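Sugar isomerase (Sinorhizobium meliloti, PDB 3QC0) is probably a sugar isomerase of the xylose isomerase-like family, a TIM-barrel protein that binds a zinc ion. Local coordinates at residues Ser8-Thr13 / Ala244-Ile249; Ala12-Gln17 / Glu262-Cys267; Ala34-Arg39 / Lys60-Cys65; Ala175-His180 / Thr217-Met222. All coordinates share one frame; numbering follows the deposited sequence.

Overall arrangement
Interactions 1 and 3 are strand pairings in one closed parallel barrel, their centres about 8 Å apart, and strands 7-10 and 34-36 run side by side within it. Asn10 OD1 of interaction 1 meets Trp38 NE1 of interaction 3 at 2.8 Å, and Glu246 OE1 meets Thr62 OG1 at 2.6 Å. Interaction 4 joins interaction 1 at the zinc, where Glu248 OE1 and Asp177 OD2, 2.8 Å apart, both bind the metal with Glu142 and His204. Interaction 2 lies on the outer side, sharing Ala12 and Thr13 with interaction 1 and seating the last helix. Interactions 3 and 4 stay apart, their nearest atoms about 7 Å from each other.

Interaction 1 (Ser8-Thr13 / Ala244-Ile249); sequences SINLAT and AQEVEI
Asn10 lays its side-chain amide against Glu248, the two flat groups stacked with their planes 30° apart and Asn10 CG 3.7 Å from Glu248 CG. With CG anti to the backbone N (chi1 -179°), the amide swings over to the opposite segment, and ND2 donates to Glu246 OE2 at 2.8 Å. That oxygen lies in the amide plane of Asn10 but is met on its anti side, with ND2 tilted out of the carboxylate plane. The other end of the amide is also engaged: OD1 accepts from Ala12 N at 2.9 Å, closing an Asx turn, and from the indole NE1 of Trp38. An alanine in place of Asn10 would leave Glu246 OE2 and Ala12 N without these partners, and the carboxylate of Glu248, one of the zinc ligands, would probably lose the amide stacked against it. This is the seam of the TIM barrel, where the first strand pairs with the last, parallel, Ser8 beside Glu246 and Ile9 beside Val247. Ser8 N donates to Gln245 O, Val247 N returns to Ser8 O, and Asn10 N reaches Val247 O. Ser8 OG and Glu246 OE1 both turn to Thr62 OG1, whereas Ile9 CD1 lies alongside Val247 CB, 4.0 Å away, on the other face, the one backed by helix 260-274. Beyond the strands Thr13 continues the link: its OG1 accepts from Ile249 N at 3.0 Å, and its own proton has two acceptors in range, Val247 O at 2.9 Å and Asn10 O at 3.1 Å.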
loop_
_atom_site.group_PDB
_atom_site.type_symbol
_atom_site.label_atom_id
_atom_site.label_comp_id
_atom_site.label_asym_id
_atom_site.label_seq_id
_atom_site.Cartn_x
_atom_site.Cartn_y
_atom_site.Cartn_z
ATOM N N SER A 8 -8.005 24.133 5.588
ATOM C CA SER A 8 -7.731 23.801 6.975
ATOM C C SER A 8 -6.293 23.323 7.075
ATOM O O SER A 8 -5.771 22.720 6.116
ATOM C CB SER A 8 -8.717 22.710 7.431
ATOM O OG SER A 8 -8.492 22.342 8.768
ATOM N N ILE A 9 -5.645 23.542 8.208
ATOM C CA ILE A 9 -4.297 23.025 8.450
ATOM C C ILE A 9 -4.359 21.995 9.574
ATOM O O ILE A 9 -4.748 22.286 10.700
ATOM C CB ILE A 9 -3.286 24.139 8.814
ATOM C CG1 ILE A 9 -3.226 25.206 7.708
ATOM C CG2 ILE A 9 -1.900 23.546 9.134
ATOM C CD1 ILE A 9 -2.634 24.796 6.375
ATOM N N ASN A 10 -4.008 20.749 9.250
ATOM C CA ASN A 10 -3.783 19.746 10.268
ATOM C C ASN A 10 -2.465 20.140 10.925
ATOM O O ASN A 10 -1.465 20.346 10.240
ATOM C CB ASN A 10 -3.747 18.347 9.645
ATOM C CG ASN A 10 -3.554 17.281 10.642
ATOM O OD1 ASN A 10 -2.520 17.246 11.346
ATOM N ND2 ASN A 10 -4.476 16.290 10.633
ATOM N N LEU A 11 -2.462 20.289 12.248
ATOM C CA LEU A 11 -1.316 20.873 12.922
ATOM C C LEU A 11 -0.101 19.974 12.943
ATOM O O LEU A 11 0.979 20.392 13.292
ATOM C CB LEU A 11 -1.713 21.282 14.340
ATOM C CG LEU A 11 -2.854 22.305 14.411
ATOM C CD1 LEU A 11 -3.021 22.862 15.866
ATOM C CD2 LEU A 11 -2.713 23.451 13.415
ATOM N N ALA A 12 -0.232 18.729 12.469
ATOM C CA ALA A 12 0.973 17.932 12.245
ATOM C C ALA A 12 1.899 18.619 11.250
ATOM O O ALA A 12 3.112 18.450 11.299
ATOM C CB ALA A 12 0.617 16.540 11.725
ATOM N N THR A 13 1.324 19.384 10.345
ATOM C CA THR A 13 2.084 20.051 9.286
ATOM C C THR A 13 3.185 20.964 9.820
ATOM O O THR A 13 4.248 21.089 9.195
ATOM C CB THR A 13 1.125 20.813 8.362
ATOM O OG1 THR A 13 0.257 19.849 7.761
ATOM C CG2 THR A 13 1.835 21.576 7.223
ATOM N N ALA A 244 -13.784 21.892 3.942
ATOM C CA ALA A 244 -12.450 22.380 3.746
ATOM C C ALA A 244 -11.497 21.224 3.463
ATOM O O ALA A 244 -11.706 20.087 3.906
ATOM C CB ALA A 244 -11.969 23.148 4.961
ATOM N N GLN A 245 -10.450 21.545 2.725
ATOM C CA GLN A 245 -9.389 20.595 2.465
ATOM C C GLN A 245 -8.359 20.806 3.551
ATOM O O GLN A 245 -7.909 21.942 3.755
ATOM C CB GLN A 245 -8.784 20.836 1.082
ATOM C CG GLN A 245 -9.785 20.638 -0.032
ATOM C CD GLN A 245 -9.200 20.959 -1.401
ATOM O OE1 GLN A 245 -8.183 20.396 -1.787
ATOM N NE2 GLN A 245 -9.832 21.856 -2.131
ATOM N N GLU A 246 -7.999 19.719 4.237
ATOM C CA GLU A 246 -7.147 19.756 5.407
ATOM C C GLU A 246 -5.725 19.314 5.060
ATOM O O GLU A 246 -5.514 18.140 4.675
ATOM C CB GLU A 246 -7.768 18.840 6.469
ATOM C CG GLU A 246 -6.970 18.732 7.758
ATOM C CD GLU A 246 -7.539 17.692 8.672
ATOM O OE1 GLU A 246 -8.761 17.747 8.947
ATOM O OE2 GLU A 246 -6.776 16.816 9.116
ATOM N N VAL A 247 -4.775 20.232 5.125
ATOM C CA VAL A 247 -3.383 19.954 4.824
ATOM C C VAL A 247 -2.696 19.202 5.938
ATOM O O VAL A 247 -2.528 19.680 7.045
ATOM C CB VAL A 247 -2.586 21.204 4.534
ATOM C CG1 VAL A 247 -1.110 20.851 4.276
ATOM C CG2 VAL A 247 -3.268 21.984 3.380
ATOM N N GLU A 248 -2.297 17.979 5.623
ATOM C CA GLU A 248 -1.677 17.103 6.600
ATOM C C GLU A 248 -0.394 16.554 6.002
ATOM O O GLU A 248 -0.390 15.641 5.179
ATOM C CB GLU A 248 -2.628 15.968 7.007
ATOM C CG GLU A 248 -2.055 15.070 8.079
ATOM C CD GLU A 248 -2.971 13.952 8.444
ATOM O OE1 GLU A 248 -3.718 13.517 7.580
ATOM O OE2 GLU A 248 -2.972 13.550 9.623
ATOM N N ILE A 249 0.713 17.172 6.384
ATOM C CA ILE A 249 2.043 16.847 5.894
ATOM C C ILE A 249 2.953 16.438 7.052
ATOM O O ILE A 249 3.126 17.186 8.008
ATOM C CB ILE A 249 2.688 18.044 5.142
ATOM C CG1 ILE A 249 1.836 18.411 3.926
ATOM C CG2 ILE A 249 4.140 17.698 4.720
ATOM C CD1 ILE A 249 2.160 19.751 3.230
#

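Interaction 2 (Ala12-Gln17 / Glu262-Cys267); sequences ATIREQ and EVIATC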
loop_
_atom_site.group_PDB
_atom_site.type_symbol
_atom_site.label_atom_id
_atom_site.label_comp_id
_atom_site.label_asym_id
_atom_site.label_seq_id
_atom_site.Cartn_x
_atom_site.Cartn_y
_atom_site.Cartn_z
ATOM N N ALA A 12 -0.232 18.729 12.469
ATOM C CA ALA A 12 0.973 17.932 12.245
ATOM C C ALA A 12 1.899 18.619 11.250
ATOM O O ALA A 12 3.112 18.450 11.299
ATOM C CB ALA A 12 0.617 16.540 11.725
ATOM N N THR A 13 1.324 19.384 10.345
ATOM C CA THR A 13 2.084 20.051 9.286
ATOM C C THR A 13 3.185 20.964 9.820
ATOM O O THR A 13 4.248 21.089 9.195
ATOM C CB THR A 13 1.125 20.813 8.362
ATOM O OG1 THR A 13 0.257 19.849 7.761
ATOM C CG2 THR A 13 1.835 21.576 7.223
ATOM N N ILE A 14 2.941 21.543 10.998
ATOM C CA ILE A 14 3.945 22.432 11.635
ATOM C C ILE A 14 4.202 21.984 13.072
ATOM O O ILE A 14 4.417 22.808 14.003
ATOM C CB ILE A 14 3.530 23.954 11.529
ATOM C CG1 ILE A 14 2.097 24.180 11.999
ATOM C CG2 ILE A 14 3.740 24.476 10.075
ATOM C CD1 ILE A 14 1.709 25.697 12.135
ATOM N N ARG A 15 4.216 20.672 13.279
ATOM C CA ARG A 15 4.276 20.114 14.616
ATOM C C ARG A 15 5.631 20.293 15.289
ATOM O O ARG A 15 5.686 20.309 16.513
ATOM C CB ARG A 15 3.908 18.616 14.620
ATOM C CG ARG A 15 4.859 17.762 13.803
ATOM C CD ARG A 15 5.774 16.911 14.614
ATOM N NE ARG A 15 5.051 15.975 15.454
ATOM C CZ ARG A 15 5.637 15.187 16.356
ATOM N NH1 ARG A 15 6.963 15.211 16.518
ATOM N NH2 ARG A 15 4.902 14.362 17.104
ATOM N N GLU A 16 6.707 20.406 14.512
ATOM C CA GLU A 16 8.040 20.545 15.110
ATOM C C GLU A 16 8.256 21.996 15.545
ATOM O O GLU A 16 8.982 22.254 16.519
ATOM C CB GLU A 16 9.154 20.100 14.153
ATOM C CG GLU A 16 9.225 18.573 13.937
ATOM C CD GLU A 16 9.615 17.802 15.199
ATOM O OE1 GLU A 16 10.473 18.279 15.982
ATOM O OE2 GLU A 16 9.096 16.703 15.415
ATOM N N GLN A 17 7.580 22.908 14.851
ATOM C CA GLN A 17 7.806 24.353 15.002
ATOM C C GLN A 17 6.911 25.009 16.026
ATOM O O GLN A 17 7.300 26.008 16.627
ATOM C CB GLN A 17 7.566 25.051 13.667
ATOM C CG GLN A 17 8.461 24.532 12.530
ATOM C CD GLN A 17 7.786 23.494 11.626
ATOM O OE1 GLN A 17 7.153 22.529 12.112
ATOM N NE2 GLN A 17 7.907 23.696 10.314
ATOM N N GLU A 262 6.698 30.200 6.609
ATOM C CA GLU A 262 6.924 29.821 5.223
ATOM C C GLU A 262 6.103 28.577 4.868
ATOM O O GLU A 262 5.549 28.484 3.762
ATOM C CB GLU A 262 8.391 29.549 4.972
ATOM C CG GLU A 262 8.689 29.467 3.475
ATOM C CD GLU A 262 9.983 28.777 3.162
ATOM O OE1 GLU A 262 10.695 28.336 4.107
ATOM O OE2 GLU A 262 10.283 28.660 1.949
ATOM N N VAL A 263 6.014 27.634 5.802
ATOM C CA VAL A 263 5.256 26.390 5.497
ATOM C C VAL A 263 3.805 26.743 5.199
ATOM O O VAL A 263 3.259 26.333 4.186
ATOM C CB VAL A 263 5.313 25.397 6.638
ATOM C CG1 VAL A 263 4.486 24.134 6.298
ATOM C CG2 VAL A 263 6.751 25.013 6.956
ATOM N N ILE A 264 3.187 27.558 6.063
ATOM C CA ILE A 264 1.769 27.875 5.901
ATOM C C ILE A 264 1.517 28.768 4.677
ATOM O O ILE A 264 0.529 28.579 3.939
ATOM C CB ILE A 264 1.163 28.516 7.166
ATOM C CG1 ILE A 264 1.292 27.579 8.359
ATOM C CG2 ILE A 264 -0.282 28.894 6.915
ATOM C CD1 ILE A 264 0.646 26.184 8.168
ATOM N N ALA A 265 2.418 29.723 4.443
ATOM C CA ALA A 265 2.385 30.486 3.204
ATOM C C ALA A 265 2.402 29.581 1.978
ATOM O O ALA A 265 1.607 29.798 1.037
ATOM C CB ALA A 265 3.579 31.488 3.141
ATOM N N THR A 266 3.282 28.568 1.997
ATOM C CA THR A 266 3.402 27.632 0.864
ATOM C C THR A 266 2.128 26.793 0.782
ATOM O O THR A 266 1.607 26.600 -0.328
ATOM C CB THR A 266 4.662 26.765 1.000
ATOM O OG1 THR A 266 5.823 27.632 1.139
ATOM C CG2 THR A 266 4.833 25.784 -0.185
ATOM N N CYS A 267 1.579 26.334 1.916
ATOM C CA CYS A 267 0.290 25.626 1.858
ATOM C C CYS A 267 -0.776 26.461 1.192
ATOM O O CYS A 267 -1.543 25.954 0.417
ATOM C CB CYS A 267 -0.261 25.171 3.213
ATOM S SG CYS A 267 0.755 24.045 4.110
#
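The CA atoms of Ile14 and Val263 approach to 7.4 Å where the loop that follows strand 7-10, the end of a 3-10 segment at Ala12-Thr13 and then Ile14-Gln17, meets helix 260-274. No hydrogen bond spans the gap, and the contact is made mainly by methyl groups. Ile14 carries its CG1 in the crowded position between backbone N and carbonyl carbon (chi1 50°), which sends CG2 to the helix. There CG2 sits 3.9 Å from Val263 CG1, the two side chains sliding past each other in opposite directions. The same methyl meets Ile264 CD1 at 4.0 Å, this time with the side chains crossing at about a right angle. Both isoleucines also pack on helix 20-29, Ile14 against Ala23 and Ile264 against Ile26, so this pair lies where the loop and the two helices come together. The helix is the last of the TIM barrel; it follows the final strand, and through Ile264 and Cys267 it also packs on Ile9 of the first strand. The two methyls of Val263 go to different neighbours: CG1 serves Thr13 as well, whose CG2 lies 3.8 Å away, while Val263 CG2 turns to the amide of Gln17, 3.8 Å from NE2. That amide nitrogen finds its polar partner in the backbone carbonyl of Arg258, and the carbon chain, bent at chi2, passes Val263 crosswise. One helical turn after Val263, Cys267 SG rests 4.1 Å from Thr13 CG2, and it also packs against Val247.

Interaction 3 (Ala34-Arg39 / Lys60-Cys65); sequences AIAPWR and KLTGLC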
loop_
_atom_site.group_PDB
_atom_site.type_symbol
_atom_site.label_atom_id
_atom_site.label_comp_id
_atom_site.label_asym_id
_atom_site.label_seq_id
_atom_site.Cartn_x
_atom_site.Cartn_y
_atom_site.Cartn_z
ATOM N N ALA A 34 -9.585 27.255 9.993
ATOM C CA ALA A 34 -9.914 25.875 10.270
ATOM C C ALA A 34 -8.606 25.127 10.493
ATOM O O ALA A 34 -7.627 25.353 9.784
ATOM C CB ALA A 34 -10.665 25.273 9.084
ATOM N N ILE A 35 -8.613 24.247 11.487
ATOM C CA ILE A 35 -7.460 23.474 11.901
ATOM C C ILE A 35 -7.907 22.042 12.187
ATOM O O ILE A 35 -9.097 21.763 12.341
ATOM C CB ILE A 35 -6.745 24.084 13.150
ATOM C CG1 ILE A 35 -7.692 24.185 14.371
ATOM C CG2 ILE A 35 -6.191 25.479 12.805
ATOM C CD1 ILE A 35 -6.948 24.262 15.675
ATOM N N ALA A 36 -6.925 21.160 12.296
ATOM C CA ALA A 36 -7.128 19.831 12.863
ATOM C C ALA A 36 -5.964 19.551 13.794
ATOM O O ALA A 36 -4.865 19.212 13.348
ATOM C CB ALA A 36 -7.244 18.769 11.752
ATOM N N PRO A 37 -6.173 19.755 15.108
ATOM C CA PRO A 37 -5.133 19.456 16.055
ATOM C C PRO A 37 -5.098 17.986 16.447
ATOM O O PRO A 37 -6.046 17.234 16.179
ATOM C CB PRO A 37 -5.527 20.287 17.262
ATOM C CG PRO A 37 -7.034 20.181 17.266
ATOM C CD PRO A 37 -7.418 20.176 15.776
ATOM N N TRP A 38 -3.998 17.619 17.093
ATOM C CA TRP A 38 -3.821 16.305 17.634
ATOM C C TRP A 38 -4.004 16.299 19.140
ATOM O O TRP A 38 -3.782 17.323 19.832
ATOM C CB TRP A 38 -2.433 15.771 17.266
ATOM C CG TRP A 38 -2.285 15.465 15.820
ATOM C CD1 TRP A 38 -2.481 16.302 14.768
ATOM C CD2 TRP A 38 -1.962 14.188 15.247
ATOM N NE1 TRP A 38 -2.286 15.636 13.584
ATOM C CE2 TRP A 38 -1.963 14.343 13.863
ATOM C CE3 TRP A 38 -1.639 12.947 15.787
ATOM C CZ2 TRP A 38 -1.642 13.303 12.996
ATOM C CZ3 TRP A 38 -1.337 11.905 14.908
ATOM C CH2 TRP A 38 -1.372 12.092 13.548
ATOM N N ARG A 39 -4.358 15.142 19.681
ATOM C CA ARG A 39 -4.709 15.058 21.094
ATOM C C ARG A 39 -3.542 15.401 22.009
ATOM O O ARG A 39 -3.756 15.981 23.079
ATOM C CB ARG A 39 -5.234 13.672 21.414
ATOM C CG ARG A 39 -6.589 13.409 20.731
ATOM C CD ARG A 39 -7.029 12.015 20.974
ATOM N NE ARG A 39 -7.395 11.758 22.347
ATOM C CZ ARG A 39 -7.474 10.548 22.898
ATOM N NH1 ARG A 39 -7.143 9.464 22.194
ATOM N NH2 ARG A 39 -7.856 10.386 24.112
ATOM N N LYS A 60 -13.047 26.577 13.116
ATOM C CA LYS A 60 -13.599 25.267 12.758
ATOM C C LYS A 60 -12.502 24.236 12.991
ATOM O O LYS A 60 -11.328 24.506 12.735
ATOM C CB LYS A 60 -14.050 25.250 11.294
ATOM C CG LYS A 60 -14.206 23.843 10.716
ATOM C CD LYS A 60 -14.697 23.856 9.266
ATOM C CE LYS A 60 -16.177 24.221 9.147
ATOM N NZ LYS A 60 -17.080 23.400 9.991
ATOM N N LEU A 61 -12.873 23.076 13.516
ATOM C CA LEU A 61 -11.982 21.917 13.538
ATOM C C LEU A 61 -12.482 20.925 12.495
ATOM O O LEU A 61 -13.594 20.403 12.605
ATOM C CB LEU A 61 -11.934 21.250 14.901
ATOM C CG LEU A 61 -10.789 21.715 15.806
ATOM C CD1 LEU A 61 -10.945 23.172 16.230
ATOM C CD2 LEU A 61 -10.635 20.774 17.005
ATOM N N THR A 62 -11.687 20.704 11.456
ATOM C CA THR A 62 -12.096 19.727 10.430
ATOM C C THR A 62 -11.973 18.293 10.960
ATOM O O THR A 62 -12.558 17.361 10.389
ATOM C CB THR A 62 -11.286 19.918 9.118
ATOM O OG1 THR A 62 -9.893 20.031 9.425
ATOM C CG2 THR A 62 -11.786 21.168 8.369
ATOM N N GLY A 63 -11.190 18.124 12.023
ATOM C CA GLY A 63 -11.051 16.861 12.712
ATOM C C GLY A 63 -10.297 17.035 14.015
ATOM O O GLY A 63 -9.655 18.083 14.222
ATOM N N LEU A 64 -10.379 16.022 14.872
ATOM C CA LEU A 64 -9.425 15.837 15.972
ATOM C C LEU A 64 -8.695 14.520 15.678
ATOM O O LEU A 64 -9.333 13.487 15.422
ATOM C CB LEU A 64 -10.126 15.751 17.325
ATOM C CG LEU A 64 -9.245 15.483 18.543
ATOM C CD1 LEU A 64 -8.212 16.626 18.788
ATOM C CD2 LEU A 64 -10.107 15.242 19.804
ATOM N N CYS A 65 -7.366 14.571 15.718
ATOM C CA CYS A 65 -6.541 13.391 15.492
ATOM C C CYS A 65 -5.944 12.879 16.795
ATOM O O CYS A 65 -5.183 13.624 17.452
ATOM C CB CYS A 65 -5.403 13.705 14.546
ATOM S SG CYS A 65 -5.899 14.017 12.867
#
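The torsions of Trp38, with CG anti to the carbonyl carbon (chi1 -70°) and chi2 at 56°, lay one face of the indole under Cys65 CB, while chi1 of Cys65 (-69°) sets SG over the same ring. CB stands 3.5 Å from the centroid of the five-membered ring, almost on its normal, a CH-pi contact. SG is 4.3 Å from that centroid, a sulfur-aromatic contact. The backbones are parallel barrel strands, the second and third, joined in the chain by helices 39-45 and 47-57 as a beta-alpha-beta crossover. They pair in two ladders with a register shift of one between them: Ile35 N donates to Lys60 O and Thr62 N to Ile35 O at one end, Cys65 N to Pro37 O and Arg39 N to Cys65 O at the other. At the shift Gly63 O is buried without a polar partner and meets Ala36 CA at 3.4 Å, a CA-H...O contact. Pro37 fills the outer side there, its CD pressed to 3.5 Å from Leu61 CD2, tighter than usual, and its CG 4.0 Å from Leu64 CD1. Next to it Ile35 CG1 lies beside Leu61 CD1 at 3.9 Å. Arg39 sends only its CG over Leu64, its guanidinium forming salt bridges with Glu91 and Asp84 of helix 75-94. With one indole face covered by Cys65 and NE1 engaged by Asn10, the rotation of Trp38 is likely to be fixed, and this ring stands next to the zinc ligand Glu248.

Interaction 4 (Ala175-His180 / Thr217-Met222); sequences AIDVYH and TDRGMM
Arg219 crosses Tyr179 obliquely, guanidinium and phenol planes 19° apart, with its CG over the ring centre and its guanidinium over Tyr179 CB. CG is 3.7 Å from the ring centroid, a CH-pi contact. An arm extended from CG to NE then brings the edge of the guanidinium to Asp177, whose carboxylate is turned 73° against it. NH1 donates to the syn lone pair of OD2 at 3.1 Å, and NH2 adds a weak bond to the same oxygen at 3.4 Å. OD2 is also a zinc ligand; the other oxygen, OD1, caps the following helix by accepting from Tyr179 N at 2.9 Å. The His180 ring stands almost upright to the guanidinium, at 83°, and its NE2 joins Arg219 NH2 in binding an oxygen of an unidentified ligand beside the metal. A leucine in place of Arg219 would strip Asp177 OD2 of its salt-bridge partner and Glu248 O of the NH1 donor, and would probably leave the Asp177 charge less balanced and Tyr179 without the guanidinium packed over its CB. At the far end of the phenol, two waters tie OH to the loop, one donating to Asp218 O at 2.7 Å, the other accepting from Asp218 N. Arg219 also makes a cation-pi contact with Phe250, and the loop that carries it leads from strand 200-205 to helix 229-238. Strand 172-177 pairs in the barrel with 139-141 and 200-205, while Val178, at the start of helix 178-181, packs on Leu229 and Ile232 of helix 229-238.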
loop_
_atom_site.group_PDB
_atom_site.type_symbol
_atom_site.label_atom_id
_atom_site.label_comp_id
_atom_site.label_asym_id
_atom_site.label_seq_id
_atom_site.Cartn_x
_atom_site.Cartn_y
_atom_site.Cartn_z
ATOM N N ALA A 175 -12.965 9.645 6.500
ATOM C CA ALA A 175 -12.018 10.686 6.168
ATOM C C ALA A 175 -11.190 10.192 4.988
ATOM O O ALA A 175 -10.560 9.144 5.063
ATOM C CB ALA A 175 -11.081 10.985 7.375
ATOM N N ILE A 176 -11.215 10.970 3.921
ATOM C CA ILE A 176 -10.524 10.622 2.679
ATOM C C ILE A 176 -9.236 11.417 2.594
ATOM O O ILE A 176 -9.254 12.628 2.357
ATOM C CB ILE A 176 -11.428 10.832 1.422
ATOM C CG1 ILE A 176 -12.771 10.072 1.532
ATOM C CG2 ILE A 176 -10.642 10.412 0.138
ATOM C CD1 ILE A 176 -13.749 10.378 0.396
ATOM N N ASP A 177 -8.115 10.737 2.840
ATOM C CA ASP A 177 -6.781 11.359 2.842
ATOM C C ASP A 177 -6.085 10.871 1.596
ATOM O O ASP A 177 -5.943 9.672 1.396
ATOM C CB ASP A 177 -6.052 10.940 4.114
ATOM C CG ASP A 177 -4.665 11.535 4.261
ATOM O OD1 ASP A 177 -4.012 11.791 3.238
ATOM O OD2 ASP A 177 -4.246 11.728 5.432
ATOM N N VAL A 178 -5.749 11.802 0.716
ATOM C CA VAL A 178 -5.195 11.444 -0.596
ATOM C C VAL A 178 -3.952 10.584 -0.447
ATOM O O VAL A 178 -3.696 9.732 -1.307
ATOM C CB VAL A 178 -4.896 12.688 -1.451
ATOM C CG1 VAL A 178 -6.235 13.460 -1.707
ATOM C CG2 VAL A 178 -3.833 13.612 -0.818
ATOM N N TYR A 179 -3.193 10.773 0.626
ATOM C CA TYR A 179 -1.972 9.984 0.801
ATOM C C TYR A 179 -2.288 8.503 0.878
ATOM O O TYR A 179 -1.584 7.658 0.388
ATOM C CB TYR A 179 -1.202 10.387 2.069
ATOM C CG TYR A 179 0.270 10.075 2.005
ATOM C CD1 TYR A 179 1.108 10.786 1.150
ATOM C CD2 TYR A 179 0.843 9.074 2.792
ATOM C CE1 TYR A 179 2.463 10.498 1.063
ATOM C CE2 TYR A 179 2.211 8.798 2.736
ATOM C CZ TYR A 179 3.018 9.519 1.861
ATOM O OH TYR A 179 4.378 9.276 1.803
ATOM N N HIS A 180 -3.395 8.196 1.544
ATOM C CA HIS A 180 -3.740 6.826 1.854
ATOM C C HIS A 180 -4.492 6.131 0.728
ATOM O O HIS A 180 -4.514 4.882 0.687
ATOM C CB HIS A 180 -4.608 6.790 3.117
ATOM C CG HIS A 180 -3.913 7.329 4.319
ATOM N ND1 HIS A 180 -2.606 6.999 4.616
ATOM C CD2 HIS A 180 -4.337 8.161 5.309
ATOM C CE1 HIS A 180 -2.247 7.638 5.722
ATOM N NE2 HIS A 180 -3.278 8.340 6.161
ATOM N N THR A 217 7.335 9.791 7.365
ATOM C CA THR A 217 7.585 11.225 7.480
ATOM C C THR A 217 8.150 11.877 6.218
ATOM O O THR A 217 8.991 12.806 6.294
ATOM C CB THR A 217 8.507 11.485 8.675
ATOM O OG1 THR A 217 9.750 10.807 8.447
ATOM C CG2 THR A 217 7.844 11.012 9.996
ATOM N N ASP A 218 7.718 11.402 5.049
ATOM C CA ASP A 218 8.064 12.054 3.788
ATOM C C ASP A 218 6.855 12.289 2.878
ATOM O O ASP A 218 6.926 12.123 1.643
ATOM C CB ASP A 218 9.175 11.263 3.084
ATOM C CG ASP A 218 9.856 12.058 1.981
ATOM O OD1 ASP A 218 10.105 13.281 2.190
ATOM O OD2 ASP A 218 10.146 11.469 0.905
ATOM N N ARG A 219 5.746 12.705 3.472
ATOM C CA ARG A 219 4.649 13.252 2.684
ATOM C C ARG A 219 5.096 14.521 1.972
ATOM O O ARG A 219 5.931 15.285 2.508
ATOM C CB ARG A 219 3.424 13.589 3.517
ATOM C CG ARG A 219 2.817 12.447 4.284
ATOM C CD ARG A 219 1.439 12.832 4.772
ATOM N NE ARG A 219 0.754 11.758 5.463
ATOM C CZ ARG A 219 -0.554 11.729 5.697
ATOM N NH1 ARG A 219 -1.330 12.765 5.393
ATOM N NH2 ARG A 219 -1.088 10.668 6.287
ATOM N N GLY A 220 4.528 14.766 0.800
ATOM C CA GLY A 220 4.852 15.937 -0.007
ATOM C C GLY A 220 3.909 17.091 0.202
ATOM O O GLY A 220 2.732 16.909 0.566
HETATM N N MSE A 221 4.441 18.303 0.013
HETATM C CA MSE A 221 3.619 19.456 -0.191
HETATM C C MSE A 221 2.840 19.261 -1.494
HETATM O O MSE A 221 3.376 18.768 -2.498
HETATM C CB MSE A 221 4.526 20.686 -0.294
HETATM C CG MSE A 221 3.842 22.002 -0.560
HETATM SE SE MSE A 221 2.573 22.604 0.753
HETATM C CE MSE A 221 3.967 22.955 2.122
HETATM N N MSE A 222 1.600 19.681 -1.489
HETATM C CA MSE A 222 0.744 19.567 -2.664
HETATM C C MSE A 222 1.413 20.175 -3.877
HETATM O O MSE A 222 1.825 21.326 -3.844
HETATM C CB MSE A 222 -0.576 20.290 -2.461
HETATM C CG MSE A 222 -1.485 19.715 -1.444
HETATM SE SE MSE A 222 -1.111 20.237 0.403
HETATM C CE MSE A 222 -1.243 22.131 0.302
HETATM O O HOH W 1 5.534 10.706 -0.232
HETATM O O HOH W 2 6.021 9.199 4.146
#